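Local coordinates for hemolysin activator protein CdiB (Acinetobacter baumannii ACICU, PDB 6WIL), which probably exports a contact-dependent growth inhibition toxin across the outer membrane, acting as the TpsB transporter of a two-partner secretion system, at residues I3-L8 with N352-K357; R269-S274 with F286-Y291; G310-A315 with K340-F345. One frame throughout, in Å; residues are numbered along the deposited sequence.

Contact 1: I3-L8 with N352-K357; sequences IEDVSL and NVLHRK
D5 and R356 make the one salt bridge here. NH1 of R356 donates to OD2 of D5 over 3.0 Å, with an N-H...O angle of 144°. The oxygen lies close to the guanidinium plane, at its edge, but the nitrogen comes down on the carboxylate from above, and the two flat groups are turned 56° against each other. R356 reaches the acid because its chain bends at chi3 (-70°). The other carboxylate oxygen is gripped separately: OG of S7 gives D5 OD1 a 2.7 Å hydrogen bond, so both oxygens have a donor, which should restrain the rotation of the group. S7 OG also makes a weak hydrogen bond with the hydroxyl of Y293 on the barrel wall.

L354 packs beside the salt bridge. Its CD2 sits over one face of the R356 guanidinium, displaced toward the rim, while CD1 lies 3.5 Å from the backbone O of E4 and 4.0 Å from D5 OD1. Farther out the contact turns wholly apolar. CG2 of I3 slides by CD2 of L354 at 4.2 Å, and CG1 of I3 meets CG2 of V353 at 3.9 Å. I3 and V353 lie on the surface, whereas L354 is buried.

On the other side of D5 the chain folds into a type I beta turn, D5 to L8, closed by a 3.2 Å bond from L8 N to D5 O. That turn leads straight into helix 8-27. R356, for its part, lies on strand 349-371. The arrangement is an N-terminal tail pinned against the wall of a 16-stranded TpsB barrel, just ahead of the helix that probably plugs the pore, as its counterpart does in FhaC.

Contact 2: R269-S274 with F286-Y291; sequences RSYFIS and FSYNDY
F286 meets S274 through the backbone, its O taking a CA-H...O contact from S274 CA, and its ring lies on the outer surface of the barrel. S287 turns to the other face, where its CB is 4.1 Å from CE1 of the F272 ring; its CA comes within 3.1 Å of I273 O. Y288 pairs with I273 through two backbone hydrogen bonds, I273 N to Y288 O and Y288 N to I273 O, both 3.0 Å. CG2 of I273 lies at the edge of the Y288 ring and 3.6 Å from Y288 CB, while CD1 of Y271, diagonally placed, also lies near that ring's plane at its edge.

These are adjacent strands of a beta hairpin in the antiparallel barrel. Alternate side chains, S270, F272, N289 and Y291 among them, point to the interior, where helix 8-27 packs on them.

N289 is one of these. With CG anti to the backbone N (chi1 178°), its amide reaches across the sheet, and ND2 donates in its own plane to S270 OG at 3.3 Å (154°). Q14 of the helix bonds to both N289 OD1 and S270 OG, tying both strands to helix 8-27. D290 then closes the second hydrogen-bonded pair, Y271 N to D290 O and D290 N to Y271 O, both 2.8 Å and nearly straight. Last comes Y291, which sets CD1 of its ring 3.6 Å from R269 O and turns an edge to CB of S270.

Contact 3: G310-A315 with K340-F345; sequences GNSQQA and KESQSF
K340 crosses the Q314 side chain and can be followed outward. CB is 4.1 Å from the backbone O of Q313. CG presses on the Q314 side chain, 3.5 Å from its CD, and the next carbon, CD, lies 3.8 Å from Q314 OE1. The chain then swings at chi3 (73°), away from Q314 and along the sheet toward S312, so that CE and NZ each come to 3.6 Å from S312 OG. The methylene part of the lysine therefore packs across the Q314 amide, while its ammonium end runs beside a serine. Q11 of helix 8-27 touches both K340 and S312 on this inner face.

The opposite face carries N311, Q313, E341 and Q343. NE2 of Q343 donates to N311 OD1 at 3.0 Å, nearly straight (167°) and onto a lone pair in the carbonyl plane; the two amides stand 77° apart. The other end of the asparagine amide is used along its own strand, with N311 ND2 giving a 3.0 Å bond to Q313 OE1, so the group is held at both ends. Beyond it the F345 ring turns its edge to N311 OD1 and to the CA of G310, with CD1 at 4.1 Å from that CA.

Four backbone hydrogen bonds join N311 to Q343 and Q313 to E341, and E341 O takes a weak extra one from S312 OG. With hydroxyls, an amide and a lysine on the inner face and amides and a carboxylate on the outer, this part of the hairpin seems suited to water on either side, consistent with a barrel wall rising beyond the lipid.

From the N terminus, the tail at 3-8 meets strand 349-371 far along the chain, so contact 1 closes a long loop holding both POTRA domains and the first half of the barrel. Contacts 2 and 3 both fall within that loop, one after the other, each closing a beta hairpin, the second the longer. Across the sheet, contact 2 passes into contact 3 by neighbouring strands, with Y291 N probably bonded to S312 O, and contact 3 passes into contact 1 the same way, R356 O to S342 N. Five successive strands are thus joined, and helix 8-27, which follows the tail, touches the inner faces of contacts 2 and 3.

Contact 1: I3-L8 with N352-K357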
loop_
_atom_site.group_PDB
_atom_site.type_symbol
_atom_site.label_atom_id
_atom_site.label_comp_id
_atom_site.label_asym_id
_atom_site.label_seq_id
_atom_site.Cartn_x
_atom_site.Cartn_y
_atom_site.Cartn_z
ATOM N N ILE A 3 -5.597 -23.831 31.850
ATOM C CA ILE A 3 -6.268 -23.151 30.747
ATOM C C ILE A 3 -5.542 -23.464 29.447
ATOM O O ILE A 3 -4.305 -23.498 29.396
ATOM C CB ILE A 3 -6.332 -21.635 31.011
ATOM C CG1 ILE A 3 -7.502 -21.288 31.938
ATOM C CG2 ILE A 3 -6.434 -20.850 29.707
ATOM C CD1 ILE A 3 -7.253 -21.581 33.407
ATOM N N GLU A 4 -6.307 -23.705 28.385
ATOM C CA GLU A 4 -5.708 -24.093 27.112
ATOM C C GLU A 4 -6.666 -23.755 25.984
ATOM O O GLU A 4 -7.823 -24.184 26.005
ATOM C CB GLU A 4 -5.381 -25.585 27.113
ATOM C CG GLU A 4 -4.676 -26.076 25.868
ATOM C CD GLU A 4 -3.832 -27.299 26.149
ATOM O OE1 GLU A 4 -3.412 -27.978 25.190
ATOM O OE2 GLU A 4 -3.586 -27.575 27.340
ATOM N N ASP A 5 -6.193 -22.986 25.007
ATOM C CA ASP A 5 -6.904 -22.823 23.743
ATOM C C ASP A 5 -6.258 -23.797 22.766
ATOM O O ASP A 5 -5.210 -23.510 22.181
ATOM C CB ASP A 5 -6.850 -21.385 23.235
ATOM C CG ASP A 5 -7.926 -21.096 22.194
ATOM O OD1 ASP A 5 -8.837 -21.936 22.031
ATOM O OD2 ASP A 5 -7.861 -20.034 21.538
ATOM N N VAL A 6 -6.881 -24.967 22.613
ATOM C CA VAL A 6 -6.396 -25.989 21.702
ATOM C C VAL A 6 -6.440 -25.537 20.251
ATOM O O VAL A 6 -5.919 -26.234 19.375
ATOM C CB VAL A 6 -7.218 -27.285 21.881
ATOM C CG1 VAL A 6 -7.377 -27.615 23.359
ATOM C CG2 VAL A 6 -8.571 -27.143 21.210
ATOM N N SER A 7 -7.047 -24.382 19.979
ATOM C CA SER A 7 -7.231 -23.876 18.628
ATOM C C SER A 7 -6.228 -22.797 18.238
ATOM O O SER A 7 -6.203 -22.401 17.067
ATOM C CB SER A 7 -8.651 -23.318 18.472
ATOM O OG SER A 7 -8.866 -22.227 19.353
ATOM N N LEU A 8 -5.408 -22.316 19.183
ATOM C CA LEU A 8 -4.437 -21.247 18.955
ATOM C C LEU A 8 -3.636 -21.441 17.666
ATOM O O LEU A 8 -3.400 -20.458 16.951
ATOM C CB LEU A 8 -3.485 -21.120 20.149
ATOM C CG LEU A 8 -2.466 -19.973 20.097
ATOM C CD1 LEU A 8 -3.071 -18.663 20.589
ATOM C CD2 LEU A 8 -1.209 -20.323 20.882
ATOM N N ASN A 352 -15.967 -20.891 29.736
ATOM C CA ASN A 352 -16.208 -19.490 30.078
ATOM C C ASN A 352 -14.931 -18.658 30.000
ATOM O O ASN A 352 -14.921 -17.577 29.400
ATOM C CB ASN A 352 -16.830 -19.384 31.471
ATOM C CG ASN A 352 -18.321 -19.682 31.473
ATOM O OD1 ASN A 352 -18.839 -20.337 30.568
ATOM N ND2 ASN A 352 -19.019 -19.193 32.491
ATOM N N VAL A 353 -13.840 -19.145 30.596
ATOM C CA VAL A 353 -12.614 -18.357 30.673
ATOM C C VAL A 353 -11.978 -18.095 29.316
ATOM O O VAL A 353 -11.025 -17.312 29.234
ATOM C CB VAL A 353 -11.579 -19.030 31.598
ATOM C CG1 VAL A 353 -12.097 -19.076 33.025
ATOM C CG2 VAL A 353 -11.242 -20.426 31.097
ATOM N N LEU A 354 -12.473 -18.721 28.251
ATOM C CA LEU A 354 -11.965 -18.477 26.909
ATOM C C LEU A 354 -12.852 -17.543 26.097
ATOM O O LEU A 354 -12.572 -17.316 24.916
ATOM C CB LEU A 354 -11.785 -19.799 26.161
ATOM C CG LEU A 354 -10.631 -20.660 26.672
ATOM C CD1 LEU A 354 -10.332 -21.778 25.690
ATOM C CD2 LEU A 354 -9.393 -19.806 26.918
ATOM N N HIS A 355 -13.910 -17.003 26.696
ATOM C CA HIS A 355 -14.740 -16.004 26.037
ATOM C C HIS A 355 -14.026 -14.658 26.097
ATOM O O HIS A 355 -13.791 -14.123 27.186
ATOM C CB HIS A 355 -16.110 -15.927 26.705
ATOM C CG HIS A 355 -17.093 -15.065 25.976
ATOM N ND1 HIS A 355 -17.016 -13.689 25.967
ATOM C CD2 HIS A 355 -18.184 -15.386 25.240
ATOM C CE1 HIS A 355 -18.013 -13.199 25.252
ATOM N NE2 HIS A 355 -18.737 -14.207 24.799
ATOM N N ARG A 356 -13.676 -14.113 24.935
ATOM C CA ARG A 356 -12.835 -12.924 24.866
ATOM C C ARG A 356 -13.462 -11.893 23.942
ATOM O O ARG A 356 -13.661 -12.160 22.753
ATOM C CB ARG A 356 -11.424 -13.284 24.392
ATOM C CG ARG A 356 -10.610 -14.021 25.441
ATOM C CD ARG A 356 -9.347 -14.642 24.868
ATOM N NE ARG A 356 -9.630 -15.770 23.985
ATOM C CZ ARG A 356 -8.828 -16.821 23.839
ATOM N NH1 ARG A 356 -9.160 -17.804 23.013
ATOM N NH2 ARG A 356 -7.701 -16.897 24.533
ATOM N N LYS A 357 -13.774 -10.723 24.491
ATOM C CA LYS A 357 -14.108 -9.540 23.710
ATOM C C LYS A 357 -12.982 -8.529 23.863
ATOM O O LYS A 357 -12.590 -8.201 24.988
ATOM C CB LYS A 357 -15.430 -8.915 24.165
ATOM C CG LYS A 357 -16.645 -9.818 24.078
ATOM C CD LYS A 357 -17.908 -9.020 24.385
ATOM C CE LYS A 357 -19.084 -9.920 24.728
ATOM N NZ LYS A 357 -20.291 -9.127 25.090
#

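Contact 2: R269-S274 with F286-Y291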
loop_
_atom_site.group_PDB
_atom_site.type_symbol
_atom_site.label_atom_id
_atom_site.label_comp_id
_atom_site.label_asym_id
_atom_site.label_seq_id
_atom_site.Cartn_x
_atom_site.Cartn_y
_atom_site.Cartn_z
ATOM N N ARG A 269 -13.650 -22.836 8.540
ATOM C CA ARG A 269 -14.380 -22.054 7.556
ATOM C C ARG A 269 -14.230 -20.578 7.904
ATOM O O ARG A 269 -14.130 -20.213 9.078
ATOM C CB ARG A 269 -15.868 -22.457 7.502
ATOM C CG ARG A 269 -16.110 -23.958 7.293
ATOM C CD ARG A 269 -17.589 -24.264 7.037
ATOM N NE ARG A 269 -17.777 -25.405 6.138
ATOM C CZ ARG A 269 -18.300 -26.574 6.497
ATOM N NH1 ARG A 269 -18.428 -27.546 5.603
ATOM N NH2 ARG A 269 -18.707 -26.770 7.744
ATOM N N SER A 270 -14.206 -19.728 6.877
ATOM C CA SER A 270 -13.920 -18.311 7.078
ATOM C C SER A 270 -14.670 -17.463 6.060
ATOM O O SER A 270 -14.603 -17.729 4.857
ATOM C CB SER A 270 -12.413 -18.043 6.977
ATOM O OG SER A 270 -12.134 -16.655 7.018
ATOM N N TYR A 271 -15.366 -16.436 6.549
ATOM C CA TYR A 271 -16.083 -15.472 5.724
ATOM C C TYR A 271 -15.464 -14.095 5.927
ATOM O O TYR A 271 -15.242 -13.678 7.068
ATOM C CB TYR A 271 -17.576 -15.452 6.085
ATOM C CG TYR A 271 -18.415 -14.434 5.335
ATOM C CD1 TYR A 271 -18.427 -13.093 5.711
ATOM C CD2 TYR A 271 -19.219 -14.818 4.269
ATOM C CE1 TYR A 271 -19.194 -12.164 5.034
ATOM C CE2 TYR A 271 -19.996 -13.893 3.589
ATOM C CZ TYR A 271 -19.979 -12.570 3.975
ATOM O OH TYR A 271 -20.747 -11.650 3.301
ATOM N N PHE A 272 -15.206 -13.387 4.826
ATOM C CA PHE A 272 -14.549 -12.083 4.864
ATOM C C PHE A 272 -15.209 -11.139 3.871
ATOM O O PHE A 272 -15.402 -11.494 2.704
ATOM C CB PHE A 272 -13.055 -12.213 4.547
ATOM C CG PHE A 272 -12.324 -10.900 4.486
ATOM C CD1 PHE A 272 -11.850 -10.301 5.643
ATOM C CD2 PHE A 272 -12.097 -10.271 3.271
ATOM C CE1 PHE A 272 -11.170 -9.096 5.589
ATOM C CE2 PHE A 272 -11.418 -9.067 3.212
ATOM C CZ PHE A 272 -10.953 -8.478 4.372
ATOM N N ILE A 273 -15.540 -9.936 4.330
ATOM C CA ILE A 273 -16.138 -8.907 3.489
ATOM C C ILE A 273 -15.373 -7.608 3.694
ATOM O O ILE A 273 -15.059 -7.235 4.829
ATOM C CB ILE A 273 -17.638 -8.718 3.798
ATOM C CG1 ILE A 273 -18.169 -7.440 3.145
ATOM C CG2 ILE A 273 -17.877 -8.697 5.294
ATOM C CD1 ILE A 273 -19.651 -7.232 3.334
ATOM N N SER A 274 -15.068 -6.923 2.597
ATOM C CA SER A 274 -14.329 -5.670 2.643
ATOM C C SER A 274 -15.000 -4.662 1.725
ATOM O O SER A 274 -15.351 -4.990 0.587
ATOM C CB SER A 274 -12.869 -5.877 2.233
ATOM O OG SER A 274 -12.082 -4.753 2.585
ATOM N N PHE A 286 -14.099 -0.514 5.526
ATOM C CA PHE A 286 -14.555 -1.328 6.638
ATOM C C PHE A 286 -14.519 -2.784 6.210
ATOM O O PHE A 286 -14.698 -3.109 5.035
ATOM C CB PHE A 286 -15.944 -0.899 7.148
ATOM C CG PHE A 286 -17.103 -1.462 6.377
ATOM C CD1 PHE A 286 -17.572 -2.743 6.632
ATOM C CD2 PHE A 286 -17.770 -0.686 5.444
ATOM C CE1 PHE A 286 -18.647 -3.257 5.934
ATOM C CE2 PHE A 286 -18.855 -1.189 4.748
ATOM C CZ PHE A 286 -19.291 -2.480 4.991
ATOM N N SER A 287 -14.256 -3.657 7.174
ATOM C CA SER A 287 -14.142 -5.079 6.905
ATOM C C SER A 287 -14.745 -5.860 8.062
ATOM O O SER A 287 -14.934 -5.342 9.166
ATOM C CB SER A 287 -12.681 -5.498 6.677
ATOM O OG SER A 287 -11.832 -4.966 7.677
ATOM N N TYR A 288 -15.051 -7.122 7.787
ATOM C CA TYR A 288 -15.632 -8.013 8.778
ATOM C C TYR A 288 -15.163 -9.422 8.462
ATOM O O TYR A 288 -15.173 -9.832 7.298
ATOM C CB TYR A 288 -17.164 -7.921 8.767
ATOM C CG TYR A 288 -17.884 -9.007 9.541
ATOM C CD1 TYR A 288 -18.137 -8.876 10.900
ATOM C CD2 TYR A 288 -18.335 -10.156 8.901
ATOM C CE1 TYR A 288 -18.808 -9.865 11.602
ATOM C CE2 TYR A 288 -19.003 -11.147 9.591
ATOM C CZ TYR A 288 -19.236 -10.997 10.942
ATOM O OH TYR A 288 -19.901 -11.985 11.630
ATOM N N ASN A 289 -14.739 -10.148 9.492
ATOM C CA ASN A 289 -14.280 -11.519 9.335
ATOM C C ASN A 289 -15.001 -12.406 10.336
ATOM O O ASN A 289 -15.091 -12.068 11.520
ATOM C CB ASN A 289 -12.764 -11.626 9.528
ATOM C CG ASN A 289 -12.268 -13.053 9.420
ATOM O OD1 ASN A 289 -11.720 -13.606 10.373
ATOM N ND2 ASN A 289 -12.479 -13.665 8.260
ATOM N N ASP A 290 -15.514 -13.535 9.857
ATOM C CA ASP A 290 -16.139 -14.550 10.691
ATOM C C ASP A 290 -15.361 -15.844 10.512
ATOM O O ASP A 290 -15.178 -16.310 9.382
ATOM C CB ASP A 290 -17.614 -14.741 10.318
ATOM C CG ASP A 290 -18.423 -15.404 11.424
ATOM O OD1 ASP A 290 -17.976 -16.437 11.968
ATOM O OD2 ASP A 290 -19.512 -14.886 11.752
ATOM N N TYR A 291 -14.887 -16.410 11.619
ATOM C CA TYR A 291 -14.039 -17.593 11.582
ATOM C C TYR A 291 -14.623 -18.673 12.479
ATOM O O TYR A 291 -14.986 -18.403 13.628
ATOM C CB TYR A 291 -12.612 -17.251 12.019
ATOM C CG TYR A 291 -11.690 -18.445 12.077
ATOM C CD1 TYR A 291 -11.240 -19.055 10.915
ATOM C CD2 TYR A 291 -11.264 -18.956 13.295
ATOM C CE1 TYR A 291 -10.397 -20.148 10.964
ATOM C CE2 TYR A 291 -10.422 -20.046 13.353
ATOM C CZ TYR A 291 -9.991 -20.639 12.187
ATOM O OH TYR A 291 -9.150 -21.727 12.246
#

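Contact 3: G310-A315 with K340-F345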
loop_
_atom_site.group_PDB
_atom_site.type_symbol
_atom_site.label_atom_id
_atom_site.label_comp_id
_atom_site.label_asym_id
_atom_site.label_seq_id
_atom_site.Cartn_x
_atom_site.Cartn_y
_atom_site.Cartn_z
ATOM N N GLY A 310 -15.303 -23.539 17.996
ATOM C CA GLY A 310 -15.537 -22.175 18.434
ATOM C C GLY A 310 -15.614 -21.230 17.255
ATOM O O GLY A 310 -15.260 -21.574 16.125
ATOM N N ASN A 311 -16.086 -20.022 17.545
ATOM C CA ASN A 311 -16.286 -18.994 16.538
ATOM C C ASN A 311 -15.541 -17.725 16.934
ATOM O O ASN A 311 -15.205 -17.513 18.101
ATOM C CB ASN A 311 -17.780 -18.698 16.350
ATOM C CG ASN A 311 -18.491 -18.442 17.663
ATOM O OD1 ASN A 311 -19.032 -19.362 18.276
ATOM N ND2 ASN A 311 -18.490 -17.188 18.106
ATOM N N SER A 312 -15.284 -16.880 15.938
ATOM C CA SER A 312 -14.575 -15.627 16.159
ATOM C C SER A 312 -15.038 -14.612 15.124
ATOM O O SER A 312 -15.139 -14.936 13.937
ATOM C CB SER A 312 -13.059 -15.828 16.070
ATOM O OG SER A 312 -12.366 -14.847 16.818
ATOM N N GLN A 313 -15.330 -13.396 15.578
ATOM C CA GLN A 313 -15.762 -12.314 14.706
ATOM C C GLN A 313 -14.848 -11.115 14.908
ATOM O O GLN A 313 -14.357 -10.872 16.013
ATOM C CB GLN A 313 -17.224 -11.904 14.974
ATOM C CG GLN A 313 -18.241 -13.028 14.841
ATOM C CD GLN A 313 -18.271 -13.944 16.053
ATOM O OE1 GLN A 313 -17.850 -15.098 15.982
ATOM N NE2 GLN A 313 -18.772 -13.434 17.174
ATOM N N GLN A 314 -14.627 -10.363 13.832
ATOM C CA GLN A 314 -13.789 -9.171 13.892
ATOM C C GLN A 314 -14.335 -8.123 12.938
ATOM O O GLN A 314 -14.556 -8.410 11.759
ATOM C CB GLN A 314 -12.333 -9.500 13.545
ATOM C CG GLN A 314 -11.353 -8.373 13.830
ATOM C CD GLN A 314 -9.910 -8.841 13.781
ATOM O OE1 GLN A 314 -9.639 -10.028 13.585
ATOM N NE2 GLN A 314 -8.976 -7.911 13.956
ATOM N N ALA A 315 -14.554 -6.916 13.452
ATOM C CA ALA A 315 -15.052 -5.795 12.667
ATOM C C ALA A 315 -14.041 -4.658 12.714
ATOM O O ALA A 315 -13.499 -4.345 13.779
ATOM C CB ALA A 315 -16.411 -5.314 13.187
ATOM N N LYS A 340 -13.050 -7.309 18.462
ATOM C CA LYS A 340 -12.919 -8.754 18.334
ATOM C C LYS A 340 -13.748 -9.451 19.401
ATOM O O LYS A 340 -13.888 -8.950 20.522
ATOM C CB LYS A 340 -11.463 -9.207 18.466
ATOM C CG LYS A 340 -10.760 -9.480 17.155
ATOM C CD LYS A 340 -9.715 -10.583 17.304
ATOM C CE LYS A 340 -10.367 -11.957 17.446
ATOM N NZ LYS A 340 -9.362 -13.052 17.557
ATOM N N GLU A 341 -14.280 -10.616 19.052
ATOM C CA GLU A 341 -15.032 -11.438 19.984
ATOM C C GLU A 341 -14.786 -12.898 19.649
ATOM O O GLU A 341 -14.806 -13.286 18.478
ATOM C CB GLU A 341 -16.527 -11.115 19.934
ATOM C CG GLU A 341 -17.332 -11.774 21.032
ATOM C CD GLU A 341 -18.572 -10.977 21.389
ATOM O OE1 GLU A 341 -18.589 -9.755 21.123
ATOM O OE2 GLU A 341 -19.525 -11.574 21.933
ATOM N N SER A 342 -14.537 -13.701 20.680
ATOM C CA SER A 342 -14.152 -15.090 20.490
ATOM C C SER A 342 -14.703 -15.929 21.631
ATOM O O SER A 342 -14.659 -15.514 22.792
ATOM C CB SER A 342 -12.628 -15.237 20.419
ATOM O OG SER A 342 -12.243 -16.599 20.466
ATOM N N GLN A 343 -15.215 -17.110 21.293
ATOM C CA GLN A 343 -15.683 -18.061 22.291
ATOM C C GLN A 343 -15.341 -19.473 21.838
ATOM O O GLN A 343 -15.302 -19.764 20.640
ATOM C CB GLN A 343 -17.189 -17.925 22.539
ATOM C CG GLN A 343 -18.049 -18.088 21.310
ATOM C CD GLN A 343 -19.495 -17.735 21.582
ATOM O OE1 GLN A 343 -19.827 -17.225 22.653
ATOM N NE2 GLN A 343 -20.365 -18.002 20.614
ATOM N N SER A 344 -15.081 -20.345 22.811
ATOM C CA SER A 344 -14.676 -21.719 22.553
ATOM C C SER A 344 -15.643 -22.691 23.222
ATOM O O SER A 344 -16.312 -22.361 24.205
ATOM C CB SER A 344 -13.250 -21.978 23.053
ATOM O OG SER A 344 -12.344 -21.025 22.526
ATOM N N PHE A 345 -15.706 -23.907 22.681
ATOM C CA PHE A 345 -16.623 -24.925 23.175
ATOM C C PHE A 345 -15.916 -26.269 23.257
ATOM O O PHE A 345 -14.929 -26.527 22.563
ATOM C CB PHE A 345 -17.863 -25.073 22.279
ATOM C CG PHE A 345 -18.721 -23.843 22.210
ATOM C CD1 PHE A 345 -18.408 -22.810 21.341
ATOM C CD2 PHE A 345 -19.854 -23.731 22.999
ATOM C CE1 PHE A 345 -19.201 -21.681 21.272
ATOM C CE2 PHE A 345 -20.652 -22.606 22.932
ATOM C CZ PHE A 345 -20.325 -21.578 22.067
#